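PDB 3RRX: Exo-1,3/1,4-beta-glucanase from Pseudoalteromonas sp., which probably cleaves glucose units from the ends of beta-1,3- and beta-1,4-linked glucans, as a family 3 glycoside hydrolase. Local coordinates for residues G422-N427 / A450-S455; T388-A393 / G554-G559. The protein carries 1 engineered substitution. One frame throughout, in Å; residues are numbered along the deposited sequence.

Contact 1: G422-N427 / A450-S455; sequences GANAIN and ATSIFS
Ser452 is the N-cap of helix 453-463, and there it meets Asn424 and Ala423 of the loop that follows strand 415-419. The first three backbone amides of the helix show how such an end is supplied with acceptors. Ser455 N turns back to Ser452 OG at 3.0 Å, the classical capping bond. Phe454 N donates across the contact to Ala423 O at 2.9 Å. Ile453 N donates to a water 3.0 Å away, which can in turn donate to Gly422 O.

The cap is itself fixed from across the contact. Ser452 OG gives its proton to Asn424 OD1, and these two oxygens stand 2.6 Å apart, the donor lying in the carbonyl plane of the amide. With CG anti to the backbone N (chi1 -170°), Asn424 carries its amide oxygen over to the serine. The hydroxyl thus accepts from Ser455 N and donates to the amide. The apolar side is supplied by Ile426: its CG1 lies against Ser452 CA at 3.9 Å, and its CD1 reaches Ala450 CB at 4.0 Å. Phe454 passes Ala423 O with its CB, while its ring leads away to Ile468 and Leu470.

Strands 415-419 and 467-470 are parallel neighbours in the sheet, and this capped helix start belongs to the beta-alpha-beta crossover between them, in the sheet domain of a family 3 glycoside hydrolase.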
loop_
_atom_site.group_PDB
_atom_site.type_symbol
_atom_site.label_atom_id
_atom_site.label_comp_id
_atom_site.label_asym_id
_atom_site.label_seq_id
_atom_site.Cartn_x
_atom_site.Cartn_y
_atom_site.Cartn_z
ATOM N N GLY A 422 -7.973 3.689 20.860
ATOM C CA GLY A 422 -7.024 2.895 20.107
ATOM C C GLY A 422 -6.120 2.010 20.950
ATOM O O GLY A 422 -5.270 1.300 20.411
ATOM N N ALA A 423 -6.309 2.032 22.264
ATOM C CA ALA A 423 -5.391 1.337 23.175
ATOM C C ALA A 423 -5.256 -0.156 22.900
ATOM O O ALA A 423 -4.156 -0.709 22.955
ATOM C CB ALA A 423 -5.803 1.560 24.622
ATOM N N ASN A 424 -6.376 -0.809 22.617
ATOM C CA ASN A 424 -6.380 -2.254 22.441
ATOM C C ASN A 424 -7.159 -2.633 21.189
ATOM O O ASN A 424 -7.821 -3.669 21.152
ATOM C CB ASN A 424 -7.008 -2.930 23.666
ATOM C CG ASN A 424 -6.829 -4.436 23.662
ATOM O OD1 ASN A 424 -5.755 -4.945 23.331
ATOM N ND2 ASN A 424 -7.882 -5.161 24.036
ATOM N N ALA A 425 -7.077 -1.785 20.168
ATOM C CA ALA A 425 -7.860 -1.954 18.951
ATOM C C ALA A 425 -6.946 -2.123 17.744
ATOM O O ALA A 425 -6.491 -1.146 17.153
ATOM C CB ALA A 425 -8.780 -0.768 18.745
ATOM N N ILE A 426 -6.682 -3.368 17.375
ATOM C CA ILE A 426 -5.761 -3.631 16.284
ATOM C C ILE A 426 -6.290 -3.046 14.982
ATOM O O ILE A 426 -5.513 -2.605 14.131
ATOM C CB ILE A 426 -5.427 -5.137 16.168
ATOM C CG1 ILE A 426 -4.718 -5.601 17.448
ATOM C CG2 ILE A 426 -4.551 -5.413 14.937
ATOM C CD1 ILE A 426 -4.571 -7.124 17.579
ATOM N N ASN A 427 -7.609 -2.981 14.834
ATOM C CA ASN A 427 -8.156 -2.447 13.590
ATOM C C ASN A 427 -7.779 -0.985 13.356
ATOM O O ASN A 427 -7.564 -0.565 12.216
ATOM C CB ASN A 427 -9.674 -2.689 13.472
ATOM C CG ASN A 427 -10.509 -1.705 14.276
ATOM O OD1 ASN A 427 -10.188 -1.369 15.418
ATOM N ND2 ASN A 427 -11.601 -1.241 13.671
ATOM N N ALA A 450 -1.145 -11.015 15.835
ATOM C CA ALA A 450 -0.836 -9.587 15.928
ATOM C C ALA A 450 -0.796 -9.186 17.404
ATOM O O ALA A 450 -1.233 -9.947 18.268
ATOM C CB ALA A 450 -1.869 -8.759 15.175
ATOM N N THR A 451 -0.276 -7.995 17.697
ATOM C CA THR A 451 -0.200 -7.533 19.081
ATOM C C THR A 451 -0.710 -6.105 19.178
ATOM O O THR A 451 -0.197 -5.221 18.487
ATOM C CB THR A 451 1.257 -7.549 19.582
ATOM O OG1 THR A 451 1.764 -8.889 19.537
ATOM C CG2 THR A 451 1.349 -7.002 21.009
ATOM N N SER A 452 -1.711 -5.874 20.026
ATOM C CA SER A 452 -2.218 -4.510 20.236
ATOM C C SER A 452 -1.181 -3.661 20.966
ATOM O O SER A 452 -0.220 -4.184 21.527
ATOM C CB SER A 452 -3.530 -4.529 21.028
ATOM O OG SER A 452 -3.294 -4.707 22.424
ATOM N N ILE A 453 -1.364 -2.345 20.965
ATOM C CA ILE A 453 -0.405 -1.485 21.640
ATOM C C ILE A 453 -0.445 -1.742 23.153
ATOM O O ILE A 453 0.597 -1.848 23.807
ATOM C CB ILE A 453 -0.627 -0.006 21.283
ATOM C CG1 ILE A 453 -0.243 0.205 19.813
ATOM C CG2 ILE A 453 0.218 0.897 22.167
ATOM C CD1 ILE A 453 -0.872 1.424 19.173
ATOM N N PHE A 454 -1.645 -1.880 23.703
ATOM C CA PHE A 454 -1.756 -2.236 25.120
ATOM C C PHE A 454 -1.037 -3.546 25.447
ATOM O O PHE A 454 -0.328 -3.656 26.451
ATOM C CB PHE A 454 -3.213 -2.352 25.571
ATOM C CG PHE A 454 -3.347 -2.974 26.944
ATOM C CD1 PHE A 454 -2.988 -2.261 28.078
ATOM C CD2 PHE A 454 -3.783 -4.283 27.092
ATOM C CE1 PHE A 454 -3.086 -2.834 29.352
ATOM C CE2 PHE A 454 -3.881 -4.859 28.363
ATOM C CZ PHE A 454 -3.534 -4.127 29.489
ATOM N N SER A 455 -1.243 -4.558 24.617
ATOM C CA SER A 455 -0.646 -5.859 24.889
ATOM C C SER A 455 0.883 -5.793 24.905
ATOM O O SER A 455 1.532 -6.411 25.755
ATOM C CB SER A 455 -1.136 -6.895 23.877
ATOM O OG SER A 455 -0.427 -8.107 24.043
HETATM O O HOH W 1 -3.886 -1.076 19.902
#

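Contact 2: T388-A393 / G554-G559; sequences TLAREA and GSEGEG
Arg391 and Glu558 stack face to face at a tilt, a reminder that opposite charges can pair by stacking as well as by end-on bonds. The guanidinium and carboxylate planes are 24° apart, and Glu558 CG sits 3.5 Å above one guanidinium face, offset toward its rim. Arg391 NH2 comes within 3.3 Å of Glu558 OE2, a salt bridge of charges alone, since the oxygen is well out of the guanidinium plane and no N-H is aimed at it. Directed partners lie elsewhere: Arg391 NE pairs with Asp562, and Glu558 OE2 accepts from Gln460.

Arg391 runs fully extended from CG to NE, its CG 3.9 Å from Gly559 N. The backbones come close here, with Arg391 CA and Gly559 CA 5.0 Å apart. Glu556, bent at chi2 (-42°), lays its CG on Ala390 CB at 3.6 Å and turns OE2 to Ser555 OG, 2.7 Å away, and to Arg387. A leucine in place of Arg391 would probably leave Asp562 and Glu558 without their positive partner.

The segment 554-559, which follows strand 546-551 and leads into the weakly bonded helix that follows, thus packs on helix 384-397, while Leu389 of that helix faces helix 136-151.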
loop_
_atom_site.group_PDB
_atom_site.type_symbol
_atom_site.label_atom_id
_atom_site.label_comp_id
_atom_site.label_asym_id
_atom_site.label_seq_id
_atom_site.Cartn_x
_atom_site.Cartn_y
_atom_site.Cartn_z
ATOM N N THR A 388 9.030 -9.946 13.141
ATOM C CA THR A 388 10.203 -9.293 13.710
ATOM C C THR A 388 10.671 -8.122 12.836
ATOM O O THR A 388 11.051 -7.060 13.339
ATOM C CB THR A 388 11.351 -10.294 13.903
ATOM O OG1 THR A 388 10.964 -11.263 14.890
ATOM C CG2 THR A 388 12.607 -9.578 14.379
ATOM N N LEU A 389 10.651 -8.330 11.525
ATOM C CA LEU A 389 10.936 -7.269 10.561
ATOM C C LEU A 389 9.939 -6.113 10.677
ATOM O O LEU A 389 10.322 -4.931 10.678
ATOM C CB LEU A 389 10.918 -7.849 9.141
ATOM C CG LEU A 389 11.001 -6.864 7.967
ATOM C CD1 LEU A 389 12.310 -6.095 8.014
ATOM C CD2 LEU A 389 10.864 -7.623 6.646
ATOM N N ALA A 390 8.655 -6.450 10.770
ATOM C CA ALA A 390 7.606 -5.436 10.870
ATOM C C ALA A 390 7.719 -4.633 12.160
ATOM O O ALA A 390 7.497 -3.422 12.170
ATOM C CB ALA A 390 6.213 -6.091 10.758
ATOM N N ARG A 391 8.056 -5.317 13.250
ATOM C CA ARG A 391 8.260 -4.663 14.538
ATOM C C ARG A 391 9.391 -3.638 14.458
ATOM O O ARG A 391 9.289 -2.541 15.017
ATOM C CB ARG A 391 8.544 -5.722 15.607
ATOM C CG ARG A 391 8.628 -5.201 17.024
ATOM C CD ARG A 391 8.690 -6.377 17.998
ATOM N NE ARG A 391 9.097 -5.992 19.346
ATOM C CZ ARG A 391 9.151 -6.844 20.371
ATOM N NH1 ARG A 391 8.804 -8.115 20.197
ATOM N NH2 ARG A 391 9.546 -6.430 21.566
ATOM N N GLU A 392 10.464 -3.999 13.757
ATOM C CA GLU A 392 11.559 -3.070 13.488
ATOM C C GLU A 392 11.029 -1.868 12.715
ATOM O O GLU A 392 11.347 -0.717 13.033
ATOM C CB GLU A 392 12.667 -3.756 12.679
ATOM C CG GLU A 392 13.808 -2.825 12.229
ATOM C CD GLU A 392 14.740 -3.484 11.208
ATOM O OE1 GLU A 392 14.682 -4.721 11.053
ATOM O OE2 GLU A 392 15.533 -2.768 10.556
ATOM N N ALA A 393 10.209 -2.132 11.701
ATOM C CA ALA A 393 9.647 -1.045 10.903
ATOM C C ALA A 393 8.774 -0.133 11.756
ATOM O O ALA A 393 8.814 1.089 11.604
ATOM C CB ALA A 393 8.869 -1.585 9.724
ATOM N N GLY A 554 0.380 -1.209 11.808
ATOM C CA GLY A 554 0.164 -2.578 11.345
ATOM C C GLY A 554 0.018 -3.579 12.486
ATOM O O GLY A 554 -0.446 -3.222 13.562
ATOM N N SER A 555 0.425 -4.832 12.268
ATOM C CA SER A 555 0.141 -5.895 13.249
ATOM C C SER A 555 1.030 -5.887 14.497
ATOM O O SER A 555 0.641 -6.420 15.545
ATOM C CB SER A 555 0.191 -7.285 12.583
ATOM O OG SER A 555 1.426 -7.499 11.929
ATOM N N GLU A 556 2.219 -5.299 14.389
ATOM C CA GLU A 556 3.237 -5.445 15.434
ATOM C C GLU A 556 3.269 -4.278 16.423
ATOM O O GLU A 556 4.245 -3.526 16.486
ATOM C CB GLU A 556 4.622 -5.661 14.814
ATOM C CG GLU A 556 4.691 -6.878 13.899
ATOM C CD GLU A 556 3.951 -8.069 14.483
ATOM O OE1 GLU A 556 4.260 -8.449 15.630
ATOM O OE2 GLU A 556 3.053 -8.617 13.801
ATOM N N GLY A 557 2.207 -4.154 17.211
ATOM C CA GLY A 557 2.059 -3.040 18.138
ATOM C C GLY A 557 3.099 -2.962 19.245
ATOM O O GLY A 557 3.242 -1.915 19.880
ATOM N N GLU A 558 3.829 -4.049 19.495
ATOM C CA GLU A 558 4.856 -4.005 20.538
ATOM C C GLU A 558 6.062 -3.136 20.152
ATOM O O GLU A 558 6.896 -2.790 20.997
ATOM C CB GLU A 558 5.310 -5.409 20.978
ATOM C CG GLU A 558 6.241 -5.339 22.190
ATOM C CD GLU A 558 6.460 -6.666 22.890
ATOM O OE1 GLU A 558 5.873 -7.685 22.462
ATOM O OE2 GLU A 558 7.234 -6.677 23.875
ATOM N N GLY A 559 6.148 -2.772 18.879
ATOM C CA GLY A 559 7.144 -1.802 18.453
ATOM C C GLY A 559 6.990 -0.470 19.175
ATOM O O GLY A 559 7.963 0.266 19.367
#

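Overall arrangement
The two contacts show how neighbouring loops of one sheet domain can be tied together through their backbones. Their centres are 12 Å apart, and the residues 450-455 and 554-559 are joined backbone to backbone: Thr451 N lies 2.8 Å from Ser555 O, and Thr451 O lies 2.9 Å from Gly557 N, both probable hydrogen bonds. Gln429 bridges them too, its NE2 bonding to both Thr451 O and Gly554 O. Contact 1 is nested along the chain inside the much longer loop closed by contact 2. Contact 1 tethers the start of a helix within the sheet domain; contact 2 packs the loop after strand 546-551 on helix 384-397, which leads into edge strand 399-403 of the same sheet. Both lie away from the known calcium and sodium sites.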